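Local coordinates for protein beta-lactamase (Burkholderia cenocepacia, PDB 5E2G) that probably hydrolyses beta-lactams to substituted beta-amino acids, as a member of the class C beta-lactamase family of serine hydrolases, at residues 79-91 with 96-108. Numbering follows the deposited sequence.
Sequences GELSLADPAGKYL and GKPFGVVTLLQLG
Leu104 reaches with CD2 to Leu81 CD1 (3.7 Å) and with CD1 to the edge of the Tyr90 ring, 4.1 Å from Tyr90 CE2. Its bond from CA to CB points toward 79-91, and with CG anti to the carbonyl carbon (chi1 -80°) the two methyls part, CD2 to Leu81 and CD1 to Asp85 and Tyr90. It buries 118 Å² against 79-91, the most of any residue here. Leu83 crosses Leu105 at about a right angle, CD1 to CD1. Farther along, Ala87 CB rests obliquely against the Phe99 ring, 3.7 Å from CE2.

Four backbone bonds tie the segments together. Leu105 N gives to Leu83 O, and Gly88 N to Gly100 O. Leu104 N reaches Asp85 O (3.0 Å) and Ala87 N reaches Val102 O (2.7 Å), both almost in line with the carbonyl bond. Asp85 OD2 takes Ser82 N (2.7 Å) and Tyr90 OH (2.7 Å) from opposite faces of its carboxylate, which fixes the side chain; Lys89 NZ completes a salt bridge to the same oxygen, its hydrogen bond being weak.

Thr103 OG1 accepts from Gln106 N, and Gln106 OE1 from Thr103 N (2.9 Å), a capping box. Phe99 meets Trp136 edge-to-face beyond the contact, which amounts to a single antiparallel bridge, Pro86 with Thr103 as a non-hydrogen-bonded pair, leading into the N-capped helix 104-108.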
ATOM      1  N   GLY A  79      22.002  -4.558  -5.261  1.00 18.32           N
ATOM      2  CA  GLY A  79      22.596  -5.877  -5.309  1.00 18.62           C
ATOM      3  C   GLY A  79      22.512  -6.662  -4.026  1.00 21.15           C
ATOM      4  O   GLY A  79      23.151  -7.712  -3.919  1.00 23.93           O
ATOM      5  N   GLU A  80      21.748  -6.193  -3.040  1.00 20.52           N
ATOM      6  CA  GLU A  80      21.686  -6.906  -1.775  1.00 18.02           C
ATOM      7  C   GLU A  80      20.734  -8.083  -1.834  1.00 16.15           C
ATOM      8  O   GLU A  80      20.833  -8.985  -0.997  1.00 18.22           O
ATOM      9  CB  GLU A  80      21.297  -5.940  -0.667  1.00 19.13           C
ATOM     10  CG  GLU A  80      22.092  -4.654  -0.768  1.00 26.75           C
ATOM     11  CD  GLU A  80      21.898  -3.751   0.416  1.00 38.33           C
ATOM     12  OE1 GLU A  80      22.186  -4.194   1.548  1.00 38.40           O
ATOM     13  OE2 GLU A  80      21.452  -2.598   0.215  1.00 47.27           O
ATOM     14  N   LEU A  81      19.830  -8.095  -2.811  1.00 18.11           N
ATOM     15  CA  LEU A  81      18.972  -9.244  -3.048  1.00 17.99           C
ATOM     16  C   LEU A  81      18.586  -9.285  -4.517  1.00 16.99           C
ATOM     17  O   LEU A  81      18.764  -8.321  -5.263  1.00 16.94           O
ATOM     18  CB  LEU A  81      17.718  -9.220  -2.163  1.00 13.88           C
ATOM     19  CG  LEU A  81      16.706  -8.076  -2.274  1.00 14.34           C
ATOM     20  CD1 LEU A  81      15.753  -8.219  -3.462  1.00 14.66           C
ATOM     21  CD2 LEU A  81      15.928  -7.989  -0.980  1.00 16.19           C
ATOM     22  N   SER A  82      18.039 -10.427  -4.914  1.00 18.63           N
ATOM     23  CA  SER A  82      17.313 -10.574  -6.163  1.00 20.67           C
ATOM     24  C   SER A  82      15.873 -10.939  -5.837  1.00 16.85           C
ATOM     25  O   SER A  82      15.622 -11.717  -4.915  1.00 16.53           O
ATOM     26  CB  SER A  82      17.948 -11.649  -7.053  1.00 23.55           C
ATOM     27  OG  SER A  82      17.046 -12.083  -8.054  1.00 22.24           O
ATOM     28  N   LEU A  83      14.925 -10.355  -6.569  1.00 15.97           N
ATOM     29  CA  LEU A  83      13.536 -10.762  -6.391  1.00 17.66           C
ATOM     30  C   LEU A  83      13.332 -12.233  -6.724  1.00 20.51           C
ATOM     31  O   LEU A  83      12.374 -12.843  -6.236  1.00 22.52           O
ATOM     32  CB  LEU A  83      12.615  -9.898  -7.241  1.00 17.47           C
ATOM     33  CG  LEU A  83      12.523  -8.440  -6.812  1.00 18.61           C
ATOM     34  CD1 LEU A  83      11.518  -7.734  -7.702  1.00 20.17           C
ATOM     35  CD2 LEU A  83      12.133  -8.330  -5.342  1.00 17.74           C
ATOM     36  N   ALA A  84      14.216 -12.814  -7.530  1.00 13.77           N
ATOM     37  CA  ALA A  84      14.174 -14.234  -7.833  1.00 19.72           C
ATOM     38  C   ALA A  84      14.792 -15.095  -6.740  1.00 21.43           C
ATOM     39  O   ALA A  84      14.770 -16.324  -6.861  1.00 23.56           O
ATOM     40  CB  ALA A  84      14.882 -14.503  -9.160  1.00 20.15           C
ATOM     41  N   ASP A  85      15.335 -14.496  -5.686  1.00 18.52           N
ATOM     42  CA  ASP A  85      15.908 -15.278  -4.603  1.00 18.50           C
ATOM     43  C   ASP A  85      14.825 -16.098  -3.905  1.00 20.13           C
ATOM     44  O   ASP A  85      13.715 -15.595  -3.679  1.00 22.16           O
ATOM     45  CB  ASP A  85      16.596 -14.370  -3.583  1.00 19.14           C
ATOM     46  CG  ASP A  85      17.846 -13.701  -4.135  1.00 21.97           C
ATOM     47  OD1 ASP A  85      18.372 -14.165  -5.171  1.00 26.47           O
ATOM     48  OD2 ASP A  85      18.307 -12.717  -3.519  1.00 22.51           O
ATOM     49  N   PRO A  86      15.109 -17.347  -3.536  1.00 17.21           N
ATOM     50  CA  PRO A  86      14.154 -18.121  -2.744  1.00 19.34           C
ATOM     51  C   PRO A  86      14.214 -17.718  -1.284  1.00 24.67           C
ATOM     52  O   PRO A  86      15.257 -17.301  -0.775  1.00 25.98           O
ATOM     53  CB  PRO A  86      14.637 -19.562  -2.932  1.00 19.32           C
ATOM     54  CG  PRO A  86      16.114 -19.406  -3.061  1.00 18.26           C
ATOM     55  CD  PRO A  86      16.341 -18.108  -3.801  1.00 17.38           C
ATOM     56  N   ALA A  87      13.068 -17.837  -0.612  1.00 22.66           N
ATOM     57  CA  ALA A  87      13.028 -17.537   0.814  1.00 19.15           C
ATOM     58  C   ALA A  87      14.070 -18.345   1.565  1.00 22.60           C
ATOM     59  O   ALA A  87      14.675 -17.847   2.520  1.00 26.28           O
ATOM     60  CB  ALA A  87      11.633 -17.806   1.375  1.00 19.14           C
ATOM     61  N   GLY A  88      14.308 -19.588   1.134  1.00 22.18           N
ATOM     62  CA  GLY A  88      15.286 -20.448   1.777  1.00 18.27           C
ATOM     63  C   GLY A  88      16.702 -19.915   1.737  1.00 23.81           C
ATOM     64  O   GLY A  88      17.545 -20.366   2.519  1.00 24.92           O
ATOM     65  N   LYS A  89      16.989 -18.963   0.844  1.00 22.64           N
ATOM     66  CA  LYS A  89      18.303 -18.324   0.847  1.00 21.43           C
ATOM     67  C   LYS A  89      18.552 -17.579   2.150  1.00 20.70           C
ATOM     68  O   LYS A  89      19.669 -17.596   2.677  1.00 22.85           O
ATOM     69  CB  LYS A  89      18.427 -17.364  -0.333  1.00 19.46           C
ATOM     70  CG  LYS A  89      19.725 -16.596  -0.363  1.00 20.13           C
ATOM     71  CD  LYS A  89      19.751 -15.593  -1.498  1.00 22.49           C
ATOM     72  CE  LYS A  89      21.110 -14.928  -1.609  1.00 30.57           C
ATOM     73  NZ  LYS A  89      21.166 -13.947  -2.738  1.00 37.31           N
ATOM     74  N   TYR A  90      17.526 -16.914   2.681  1.00 18.91           N
ATOM     75  CA  TYR A  90      17.656 -16.101   3.882  1.00 20.38           C
ATOM     76  C   TYR A  90      17.172 -16.806   5.145  1.00 28.06           C
ATOM     77  O   TYR A  90      17.580 -16.419   6.244  1.00 32.21           O
ATOM     78  CB  TYR A  90      16.911 -14.775   3.680  1.00 19.05           C
ATOM     79  CG  TYR A  90      17.417 -14.058   2.448  1.00 20.77           C
ATOM     80  CD1 TYR A  90      18.663 -13.451   2.453  1.00 24.87           C
ATOM     81  CD2 TYR A  90      16.674 -14.025   1.266  1.00 19.42           C
ATOM     82  CE1 TYR A  90      19.152 -12.811   1.333  1.00 24.48           C
ATOM     83  CE2 TYR A  90      17.153 -13.385   0.138  1.00 18.91           C
ATOM     84  CZ  TYR A  90      18.398 -12.780   0.179  1.00 20.97           C
ATOM     85  OH  TYR A  90      18.917 -12.133  -0.919  1.00 20.34           O
ATOM     86  N   LEU A  91      16.332 -17.831   5.014  1.00 23.95           N
ATOM     87  CA  LEU A  91      15.936 -18.695   6.123  1.00 26.93           C
ATOM     88  C   LEU A  91      16.442 -20.089   5.799  1.00 27.12           C
ATOM     89  O   LEU A  91      15.719 -20.900   5.207  1.00 29.74           O
ATOM     90  CB  LEU A  91      14.422 -18.696   6.330  1.00 29.98           C
ATOM     91  CG  LEU A  91      13.798 -17.366   6.730  1.00 35.62           C
ATOM     92  CD1 LEU A  91      12.291 -17.531   6.880  1.00 32.48           C
ATOM     93  CD2 LEU A  91      14.437 -16.818   8.009  1.00 40.43           C
ATOM     94  N   GLY A  96      14.444 -27.224   1.598  1.00 44.29           N
ATOM     95  CA  GLY A  96      13.753 -28.495   1.601  1.00 45.34           C
ATOM     96  C   GLY A  96      12.274 -28.400   1.906  1.00 42.46           C
ATOM     97  O   GLY A  96      11.558 -29.398   1.752  1.00 45.48           O
ATOM     98  N   LYS A  97      11.811 -27.269   2.321  1.00 33.04           N
ATOM     99  CA  LYS A  97      10.412 -27.093   2.636  1.00 31.58           C
ATOM    100  C   LYS A  97       9.716 -26.305   1.536  1.00 30.68           C
ATOM    101  O   LYS A  97      10.339 -25.458   0.883  1.00 26.54           O
ATOM    102  CB  LYS A  97      10.249 -26.365   3.967  1.00 31.25           C
ATOM    103  CG  LYS A  97       9.988 -27.285   5.136  1.00 35.69           C
ATOM    104  CD  LYS A  97      11.056 -28.347   5.287  1.00 40.43           C
ATOM    105  CE  LYS A  97      10.541 -29.729   4.881  1.00 45.18           C
ATOM    106  NZ  LYS A  97       9.173 -30.021   5.401  1.00 47.62           N
ATOM    107  N   PRO A  98       8.425 -26.603   1.319  1.00 30.98           N
ATOM    108  CA  PRO A  98       7.672 -25.917   0.251  1.00 28.49           C
ATOM    109  C   PRO A  98       7.835 -24.404   0.232  1.00 27.68           C
ATOM    110  O   PRO A  98       7.849 -23.809  -0.852  1.00 28.98           O
ATOM    111  CB  PRO A  98       6.227 -26.333   0.551  1.00 24.97           C
ATOM    112  CG  PRO A  98       6.370 -27.713   1.109  1.00 23.78           C
ATOM    113  CD  PRO A  98       7.650 -27.713   1.909  1.00 28.87           C
ATOM    114  N   PHE A  99       7.973 -23.767   1.394  1.00 24.15           N
ATOM    115  CA  PHE A  99       8.161 -22.324   1.437  1.00 23.71           C
ATOM    116  C   PHE A  99       9.583 -21.908   1.094  1.00 24.75           C
ATOM    117  O   PHE A  99       9.791 -20.763   0.674  1.00 24.86           O
ATOM    118  CB  PHE A  99       7.787 -21.780   2.821  1.00 26.20           C
ATOM    119  CG  PHE A  99       7.596 -20.290   2.845  1.00 27.42           C
ATOM    120  CD1 PHE A  99       6.392 -19.728   2.439  1.00 27.33           C
ATOM    121  CD2 PHE A  99       8.624 -19.448   3.250  1.00 28.11           C
ATOM    122  CE1 PHE A  99       6.208 -18.350   2.443  1.00 26.15           C
ATOM    123  CE2 PHE A  99       8.454 -18.066   3.254  1.00 26.12           C
ATOM    124  CZ  PHE A  99       7.239 -17.519   2.853  1.00 25.74           C
ATOM    125  N   GLY A 100      10.561 -22.802   1.256  1.00 26.91           N
ATOM    126  CA  GLY A 100      11.942 -22.455   0.964  1.00 26.18           C
ATOM    127  C   GLY A 100      12.196 -22.089  -0.484  1.00 26.66           C
ATOM    128  O   GLY A 100      13.205 -21.439  -0.782  1.00 29.91           O
ATOM    129  N   VAL A 101      11.306 -22.495  -1.394  1.00 24.53           N
ATOM    130  CA  VAL A 101      11.459 -22.200  -2.815  1.00 25.05           C
ATOM    131  C   VAL A 101      10.637 -21.001  -3.271  1.00 23.30           C
ATOM    132  O   VAL A 101      10.847 -20.527  -4.399  1.00 25.08           O
ATOM    133  CB  VAL A 101      11.086 -23.415  -3.692  1.00 24.36           C
ATOM    134  CG1 VAL A 101      11.875 -24.645  -3.267  1.00 27.49           C
ATOM    135  CG2 VAL A 101       9.595 -23.665  -3.634  1.00 21.10           C
ATOM    136  N   VAL A 102       9.698 -20.512  -2.454  1.00 22.66           N
ATOM    137  CA  VAL A 102       8.962 -19.301  -2.813  1.00 22.69           C
ATOM    138  C   VAL A 102       9.951 -18.157  -2.967  1.00 23.83           C
ATOM    139  O   VAL A 102      10.815 -17.949  -2.107  1.00 27.49           O
ATOM    140  CB  VAL A 102       7.894 -18.971  -1.759  1.00 17.04           C
ATOM    141  CG1 VAL A 102       7.194 -17.676  -2.116  1.00 18.58           C
ATOM    142  CG2 VAL A 102       6.884 -20.074  -1.657  1.00 22.68           C
ATOM    143  N   THR A 103       9.848 -17.420  -4.071  1.00 22.06           N
ATOM    144  CA  THR A 103      10.769 -16.317  -4.310  1.00 17.20           C
ATOM    145  C   THR A 103      10.244 -15.038  -3.683  1.00 18.10           C
ATOM    146  O   THR A 103       9.074 -14.932  -3.304  1.00 20.13           O
ATOM    147  CB  THR A 103      11.004 -16.089  -5.802  1.00 16.80           C
ATOM    148  OG1 THR A 103       9.762 -15.770  -6.455  1.00 17.99           O
ATOM    149  CG2 THR A 103      11.623 -17.325  -6.432  1.00 16.48           C
ATOM    150  N   LEU A 104      11.133 -14.051  -3.570  1.00 18.32           N
ATOM    151  CA  LEU A 104      10.704 -12.739  -3.103  1.00 17.73           C
ATOM    152  C   LEU A 104       9.659 -12.144  -4.042  1.00 16.03           C
ATOM    153  O   LEU A 104       8.707 -11.504  -3.594  1.00 15.89           O
ATOM    154  CB  LEU A 104      11.919 -11.815  -2.959  1.00 15.14           C
ATOM    155  CG  LEU A 104      12.824 -11.919  -1.719  1.00 14.32           C
ATOM    156  CD1 LEU A 104      13.333 -13.305  -1.443  1.00 19.65           C
ATOM    157  CD2 LEU A 104      13.991 -11.006  -1.894  1.00 16.26           C
ATOM    158  N   LEU A 105       9.793 -12.395  -5.346  1.00 15.51           N
ATOM    159  CA  LEU A 105       8.812 -11.900  -6.310  1.00 16.21           C
ATOM    160  C   LEU A 105       7.424 -12.483  -6.053  1.00 16.63           C
ATOM    161  O   LEU A 105       6.423 -11.759  -6.092  1.00 14.51           O
ATOM    162  CB  LEU A 105       9.272 -12.221  -7.730  1.00 18.98           C
ATOM    163  CG  LEU A 105       8.435 -11.570  -8.832  1.00 21.02           C
ATOM    164  CD1 LEU A 105       8.461 -10.048  -8.689  1.00 20.91           C
ATOM    165  CD2 LEU A 105       8.930 -12.006 -10.200  1.00 21.04           C
ATOM    166  N   GLN A 106       7.344 -13.788  -5.786  1.00 13.84           N
ATOM    167  CA  GLN A 106       6.057 -14.410  -5.486  1.00 16.02           C
ATOM    168  C   GLN A 106       5.423 -13.839  -4.222  1.00 18.17           C
ATOM    169  O   GLN A 106       4.193 -13.757  -4.127  1.00 17.91           O
ATOM    170  CB  GLN A 106       6.237 -15.926  -5.389  1.00 14.80           C
ATOM    171  CG  GLN A 106       6.498 -16.536  -6.763  1.00 15.35           C
ATOM    172  CD  GLN A 106       7.341 -17.807  -6.741  1.00 17.22           C
ATOM    173  OE1 GLN A 106       7.651 -18.351  -5.687  1.00 17.36           O
ATOM    174  NE2 GLN A 106       7.712 -18.281  -7.923  1.00 20.47           N
ATOM    175  N   LEU A 107       6.231 -13.418  -3.249  1.00 16.44           N
ATOM    176  CA  LEU A 107       5.664 -12.782  -2.066  1.00 18.29           C
ATOM    177  C   LEU A 107       5.148 -11.376  -2.369  1.00 17.45           C
ATOM    178  O   LEU A 107       4.163 -10.936  -1.766  1.00 20.49           O
ATOM    179  CB  LEU A 107       6.708 -12.747  -0.952  1.00 14.64           C
ATOM    180  CG  LEU A 107       7.174 -14.142  -0.532  1.00 15.25           C
ATOM    181  CD1 LEU A 107       8.333 -14.057   0.443  1.00 16.71           C
ATOM    182  CD2 LEU A 107       6.012 -14.924   0.066  1.00 19.78           C
ATOM    183  N   GLY A 108       5.788 -10.660  -3.288  1.00 14.75           N
ATOM    184  CA  GLY A 108       5.389  -9.309  -3.611  1.00 15.20           C
ATOM    185  C   GLY A 108       4.308  -9.201  -4.650  1.00 14.25           C
ATOM    186  O   GLY A 108       3.887  -8.097  -5.005  1.00 14.64           O
TER